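Local coordinates for 303aa long hypothetical esterase (Sulfolobus tokodaii, PDB 3AIN), which probably hydrolyses carboxylic esters as a thermostable carboxylesterase of the hormone-sensitive-lipase-like group, built on the alpha/beta hydrolase fold, at residues E66-P71 / I77-Y82; L238-R241 / L246-L249. The protein carries 1 engineered substitution. One frame throughout, in Å; residues are numbered along the deposited sequence.

Contact 1: E66-P71 / I77-Y82; sequences EDITIP and IKARVY
Glu66 pairs with Val81, Ile68 with Ala79 and Ile70 with Ile77, each couple exchanging two backbone hydrogen bonds, so that six N-H...O=C links tie 66-71 to 77-82. All six are nearly straight at the hydrogen; the shortest runs from Ile77 N to Ile70 O at 2.7 Å. The segment directions differ by 144°, which marks the pair as antiparallel with a clear twist. At the non-hydrogen-bonded positions the backbone adds CA-H...O contacts, as from Lys78 CA to Ile68 O.

Charge occupies the face that carries Asp67, Thr69, Lys78 and Arg80. Arg80 approaches Asp67 side-on: NE meets OD1 at 2.7 Å and NH2 meets OD2 at 3.0 Å, both on syn lone pairs. With the carboxylate and guanidinium planes only 12° apart, the two groups are nearly coplanar. Arg80 leaves its strand with CG anti to the backbone N and then bends at chi3 (-69°), which turns NE back toward the neighbouring strand. Lys78, extended beyond CG, brings NZ to 3.6 Å from Asp67 OD2, a longer ion pair.

Apolar groups dominate the face of Ile68, Ile70, Ile77, Ala79 and Val81, which also carries Glu66 at its end. Ile68 CD1 touches Val81 CG2 at 3.8 Å, while Ala79 CB touches both Ile68 CG1 and Ile70 CD1. Helix 139-153 lies against this face, with Trp150 touching both Ile68 and Ile70.

Arg80 also forms salt bridges with Glu107 and Asp110. Gripped through NE, NH1 and NH2, its guanidinium should have little freedom to rotate, and the gathered carboxylates probably favour its positive charge; the hairpin thus has one mainly ionic face and one mainly apolar face.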
loop_
_atom_site.group_PDB
_atom_site.type_symbol
_atom_site.label_atom_id
_atom_site.label_comp_id
_atom_site.label_asym_id
_atom_site.label_seq_id
_atom_site.Cartn_x
_atom_site.Cartn_y
_atom_site.Cartn_z
ATOM N N GLU A 66 8.014 24.643 -13.505
ATOM C CA GLU A 66 8.448 26.020 -13.268
ATOM C C GLU A 66 9.348 26.055 -12.031
ATOM O O GLU A 66 8.962 25.546 -10.983
ATOM C CB GLU A 66 7.207 26.879 -12.992
ATOM C CG GLU A 66 7.270 28.261 -13.553
ATOM C CD GLU A 66 5.987 29.012 -13.310
ATOM O OE1 GLU A 66 4.928 28.344 -13.179
ATOM O OE2 GLU A 66 6.069 30.241 -13.083
ATOM N N ASP A 67 10.449 26.795 -12.099
ATOM C CA ASP A 67 11.239 27.071 -10.904
ATOM C C ASP A 67 10.831 28.420 -10.322
ATOM O O ASP A 67 10.697 29.403 -11.054
ATOM C CB ASP A 67 12.731 27.057 -11.219
ATOM C CG ASP A 67 13.293 25.645 -11.303
ATOM O OD1 ASP A 67 12.560 24.721 -10.919
ATOM O OD2 ASP A 67 14.505 25.479 -11.543
ATOM N N ILE A 68 10.506 28.438 -9.035
ATOM C CA ILE A 68 10.044 29.674 -8.394
ATOM C C ILE A 68 10.907 29.992 -7.168
ATOM O O ILE A 68 11.741 29.185 -6.749
ATOM C CB ILE A 68 8.565 29.601 -7.935
ATOM C CG1 ILE A 68 8.401 28.566 -6.825
ATOM C CG2 ILE A 68 7.614 29.356 -9.115
ATOM C CD1 ILE A 68 7.018 28.567 -6.163
ATOM N N THR A 69 10.814 31.234 -6.709
ATOM C CA THR A 69 11.449 31.635 -5.449
ATOM C C THR A 69 10.382 32.070 -4.449
ATOM O O THR A 69 9.502 32.904 -4.757
ATOM C CB THR A 69 12.424 32.819 -5.671
ATOM O OG1 THR A 69 13.467 32.417 -6.577
ATOM C CG2 THR A 69 13.063 33.229 -4.353
ATOM N N ILE A 70 10.385 31.421 -3.288
ATOM C CA ILE A 70 9.416 31.715 -2.246
ATOM C C ILE A 70 10.066 32.610 -1.193
ATOM O O ILE A 70 11.203 32.369 -0.780
ATOM C CB ILE A 70 8.926 30.408 -1.552
ATOM C CG1 ILE A 70 8.098 29.570 -2.535
ATOM C CG2 ILE A 70 8.103 30.735 -0.295
ATOM C CD1 ILE A 70 7.741 28.185 -1.968
ATOM N N PRO A 71 9.429 33.751 -0.904
ATOM C CA PRO A 71 10.035 34.707 0.033
ATOM C C PRO A 71 9.843 34.237 1.473
ATOM O O PRO A 71 8.759 34.400 2.041
ATOM C CB PRO A 71 9.239 36.000 -0.221
ATOM C CG PRO A 71 7.925 35.544 -0.773
ATOM C CD PRO A 71 8.192 34.258 -1.524
ATOM N N ILE A 77 13.572 31.036 -0.728
ATOM C CA ILE A 77 13.578 29.565 -0.767
ATOM C C ILE A 77 13.264 29.144 -2.201
ATOM O O ILE A 77 12.169 29.384 -2.690
ATOM C CB ILE A 77 12.480 29.029 0.155
ATOM C CG1 ILE A 77 12.728 29.526 1.584
ATOM C CG2 ILE A 77 12.391 27.486 0.095
ATOM C CD1 ILE A 77 11.478 29.495 2.428
ATOM N N LYS A 78 14.213 28.491 -2.853
ATOM C CA LYS A 78 13.948 27.953 -4.201
ATOM C C LYS A 78 12.914 26.824 -4.106
ATOM O O LYS A 78 12.951 26.010 -3.182
ATOM C CB LYS A 78 15.233 27.430 -4.835
ATOM C CG LYS A 78 15.067 27.083 -6.320
ATOM C CD LYS A 78 16.405 26.739 -6.988
ATOM C CE LYS A 78 16.158 25.943 -8.265
ATOM N NZ LYS A 78 17.207 26.174 -9.287
ATOM N N ALA A 79 12.024 26.734 -5.081
ATOM C CA ALA A 79 11.156 25.566 -5.168
ATOM C C ALA A 79 10.864 25.232 -6.613
ATOM O O ALA A 79 10.960 26.097 -7.497
ATOM C CB ALA A 79 9.854 25.800 -4.416
ATOM N N ARG A 80 10.633 23.951 -6.875
ATOM C CA ARG A 80 10.312 23.531 -8.234
ATOM C C ARG A 80 8.879 23.036 -8.293
ATOM O O ARG A 80 8.433 22.234 -7.448
ATOM C CB ARG A 80 11.274 22.458 -8.749
ATOM C CG ARG A 80 10.940 22.024 -10.188
ATOM C CD ARG A 80 12.043 21.241 -10.861
ATOM N NE ARG A 80 13.191 22.113 -11.131
ATOM C CZ ARG A 80 14.447 21.698 -11.247
ATOM N NH1 ARG A 80 14.733 20.396 -11.227
ATOM N NH2 ARG A 80 15.427 22.598 -11.324
ATOM N N VAL A 81 8.105 23.626 -9.198
ATOM C CA VAL A 81 6.686 23.338 -9.283
ATOM C C VAL A 81 6.440 22.402 -10.463
ATOM O O VAL A 81 6.852 22.690 -11.591
ATOM C CB VAL A 81 5.884 24.630 -9.535
ATOM C CG1 VAL A 81 4.383 24.321 -9.624
ATOM C CG2 VAL A 81 6.198 25.674 -8.448
ATOM N N TYR A 82 5.858 21.241 -10.184
ATOM C CA TYR A 82 5.555 20.242 -11.244
ATOM C C TYR A 82 4.034 20.203 -11.416
ATOM O O TYR A 82 3.285 19.889 -10.486
ATOM C CB TYR A 82 6.045 18.826 -10.854
ATOM C CG TYR A 82 7.519 18.720 -10.500
ATOM C CD1 TYR A 82 8.452 18.240 -11.428
ATOM C CD2 TYR A 82 7.984 19.082 -9.227
ATOM C CE1 TYR A 82 9.813 18.123 -11.099
ATOM C CE2 TYR A 82 9.307 18.860 -8.866
ATOM C CZ TYR A 82 10.223 18.443 -9.817
ATOM O OH TYR A 82 11.531 18.282 -9.469
#

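Contact 2: L238-R241 / L246-L249; sequences LDFR and LADL. With PO4 (phosphate ion), chain G.
Leu246 and Ala247 meet Phe240 chiefly through beta carbons: Phe240 CB lies 4.1 Å from Leu246 CB and 4.0 Å from Ala247 CB. No hydrogen bond crosses between 238-241 and 246-249, and the buried surface is small, 168 Å². Leu246 also reaches across with its CD1 branch, 3.6 Å from Leu238 C.

Phe240 holds CG between its backbone N and carbonyl carbon (chi1 77°). This turns the ring away from 246-249 although the CB faces it, and Ala247 CB meets the ring obliquely near CD1. The ring goes instead to helix 171-185, where it touches Ile181, Leu182 and Lys185; Ala247 also reaches Ile181. Arg241 CG packs over one face of the same ring, 3.7 Å above its plane and displaced toward the rim.

From that start the Arg241 chain bends at chi3 (-58°) and folds back on Asp239. Arg241 NE bonds to Asp239 OD1 and Arg241 NH2 to Asp239 OD2, the latter at 2.9 Å, a side-on pairing with both oxygens close to the guanidinium plane. Asp239 OD1 accepts a further bond from Arg241 N on its anti side, well out of the carboxylate plane, so one oxygen restrains both the backbone and the side chain of the arginine. The NH1/NH2 edge of Arg241 faces the phosphate ion, with Arg241 NH2 2.8 Å from phosphate O3 and NH1 3.0 Å from O4. Arg232 binds the phosphate too, which probably comes from the crystallisation liquor.

Asp239 OD1 accepting from the amide two residues on defines an Asx turn, here reinforced by a salt bridge within the turn; it lies in the surface loop between helix 220-230 and strand 255-260 of the alpha/beta hydrolase fold.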
loop_
_atom_site.group_PDB
_atom_site.type_symbol
_atom_site.label_atom_id
_atom_site.label_comp_id
_atom_site.label_asym_id
_atom_site.label_seq_id
_atom_site.Cartn_x
_atom_site.Cartn_y
_atom_site.Cartn_z
ATOM N N LEU A 238 14.795 18.085 23.192
ATOM C CA LEU A 238 13.476 18.363 23.805
ATOM C C LEU A 238 12.471 19.058 22.877
ATOM O O LEU A 238 11.374 19.449 23.309
ATOM C CB LEU A 238 13.641 19.227 25.065
ATOM C CG LEU A 238 13.674 18.615 26.462
ATOM C CD1 LEU A 238 14.048 17.150 26.463
ATOM C CD2 LEU A 238 14.574 19.458 27.344
ATOM N N ASP A 239 12.900 19.385 21.661
ATOM C CA ASP A 239 12.128 20.283 20.797
ATOM C C ASP A 239 11.295 19.454 19.831
ATOM O O ASP A 239 11.857 18.652 19.094
ATOM C CB ASP A 239 13.125 21.105 19.969
ATOM C CG ASP A 239 12.508 22.353 19.370
ATOM O OD1 ASP A 239 11.359 22.317 18.879
ATOM O OD2 ASP A 239 13.206 23.390 19.376
ATOM N N PHE A 240 9.970 19.609 19.872
ATOM C CA PHE A 240 9.086 18.876 18.956
ATOM C C PHE A 240 9.415 19.137 17.504
ATOM O O PHE A 240 9.022 18.349 16.645
ATOM C CB PHE A 240 7.585 19.135 19.232
ATOM C CG PHE A 240 7.080 20.469 18.722
ATOM C CD1 PHE A 240 6.601 20.597 17.417
ATOM C CD2 PHE A 240 7.156 21.609 19.524
ATOM C CE1 PHE A 240 6.145 21.834 16.945
ATOM C CE2 PHE A 240 6.782 22.857 19.020
ATOM C CZ PHE A 240 6.302 22.963 17.714
ATOM N N ARG A 241 10.067 20.274 17.221
ATOM C CA ARG A 241 10.393 20.582 15.825
ATOM C C ARG A 241 11.493 19.678 15.287
ATOM O O ARG A 241 11.755 19.671 14.064
ATOM C CB ARG A 241 10.748 22.066 15.629
ATOM C CG ARG A 241 9.595 23.010 15.916
ATOM C CD ARG A 241 10.067 24.464 15.903
ATOM N NE ARG A 241 11.123 24.668 16.896
ATOM C CZ ARG A 241 11.875 25.758 16.984
ATOM N NH1 ARG A 241 11.729 26.747 16.102
ATOM N NH2 ARG A 241 12.841 25.813 17.888
ATOM N N LEU A 246 7.012 14.174 20.142
ATOM C CA LEU A 246 6.804 14.911 21.411
ATOM C C LEU A 246 5.515 15.744 21.407
ATOM O O LEU A 246 5.061 16.195 22.461
ATOM C CB LEU A 246 7.984 15.853 21.680
ATOM C CG LEU A 246 9.299 15.112 21.954
ATOM C CD1 LEU A 246 10.454 16.129 22.071
ATOM C CD2 LEU A 246 9.166 14.271 23.252
ATOM N N ALA A 247 5.046 16.115 20.222
ATOM C CA ALA A 247 3.982 17.115 20.106
ATOM C C ALA A 247 2.633 16.479 20.442
ATOM O O ALA A 247 2.480 15.261 20.362
ATOM C CB ALA A 247 3.949 17.686 18.665
ATOM N N ASP A 248 1.644 17.319 20.760
ATOM C CA ASP A 248 0.242 16.911 20.807
ATOM C C ASP A 248 -0.305 16.797 19.377
ATOM O O ASP A 248 -0.236 17.747 18.587
ATOM C CB ASP A 248 -0.541 17.953 21.639
ATOM C CG ASP A 248 -2.053 17.767 21.589
ATOM O OD1 ASP A 248 -2.555 17.002 20.750
ATOM O OD2 ASP A 248 -2.749 18.559 22.270
ATOM N N LEU A 249 -0.701 15.583 18.999
ATOM C CA LEU A 249 -0.977 15.284 17.601
ATOM C C LEU A 249 -2.463 15.335 17.271
ATOM O O LEU A 249 -2.877 14.921 16.196
ATOM C CB LEU A 249 -0.383 13.913 17.216
ATOM C CG LEU A 249 1.129 13.731 17.476
ATOM C CD1 LEU A 249 1.577 12.356 16.936
ATOM C CD2 LEU A 249 1.987 14.829 16.840
HETATM P P PO4 G . 14.748 28.868 18.114
HETATM O O1 PO4 G . 14.531 29.832 19.262
HETATM O O2 PO4 G . 15.993 29.305 17.372
HETATM O O3 PO4 G . 14.965 27.481 18.674
HETATM O O4 PO4 G . 13.532 28.898 17.204
#

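How the contacts relate
Contacts 1 and 2 hold different elements: 66-71 with 77-82 is a beta hairpin at one margin of the main sheet, whereas 238-241 with 246-249 joins two parts of one surface loop. Their centres stand 28 Å apart and they do not touch. The hairpin is partly buried, with four of ten touching residues enclosed; the loop has one of five. Regular backbone bonding carries contact 1, and its salt bridges span the two strands. In contact 2 the segments meet by van der Waals contacts, with no hydrogen bond between them, and the ionic pairing with aspartate stays within 238-241. Both nevertheless use an arginine that meets an aspartate side-on.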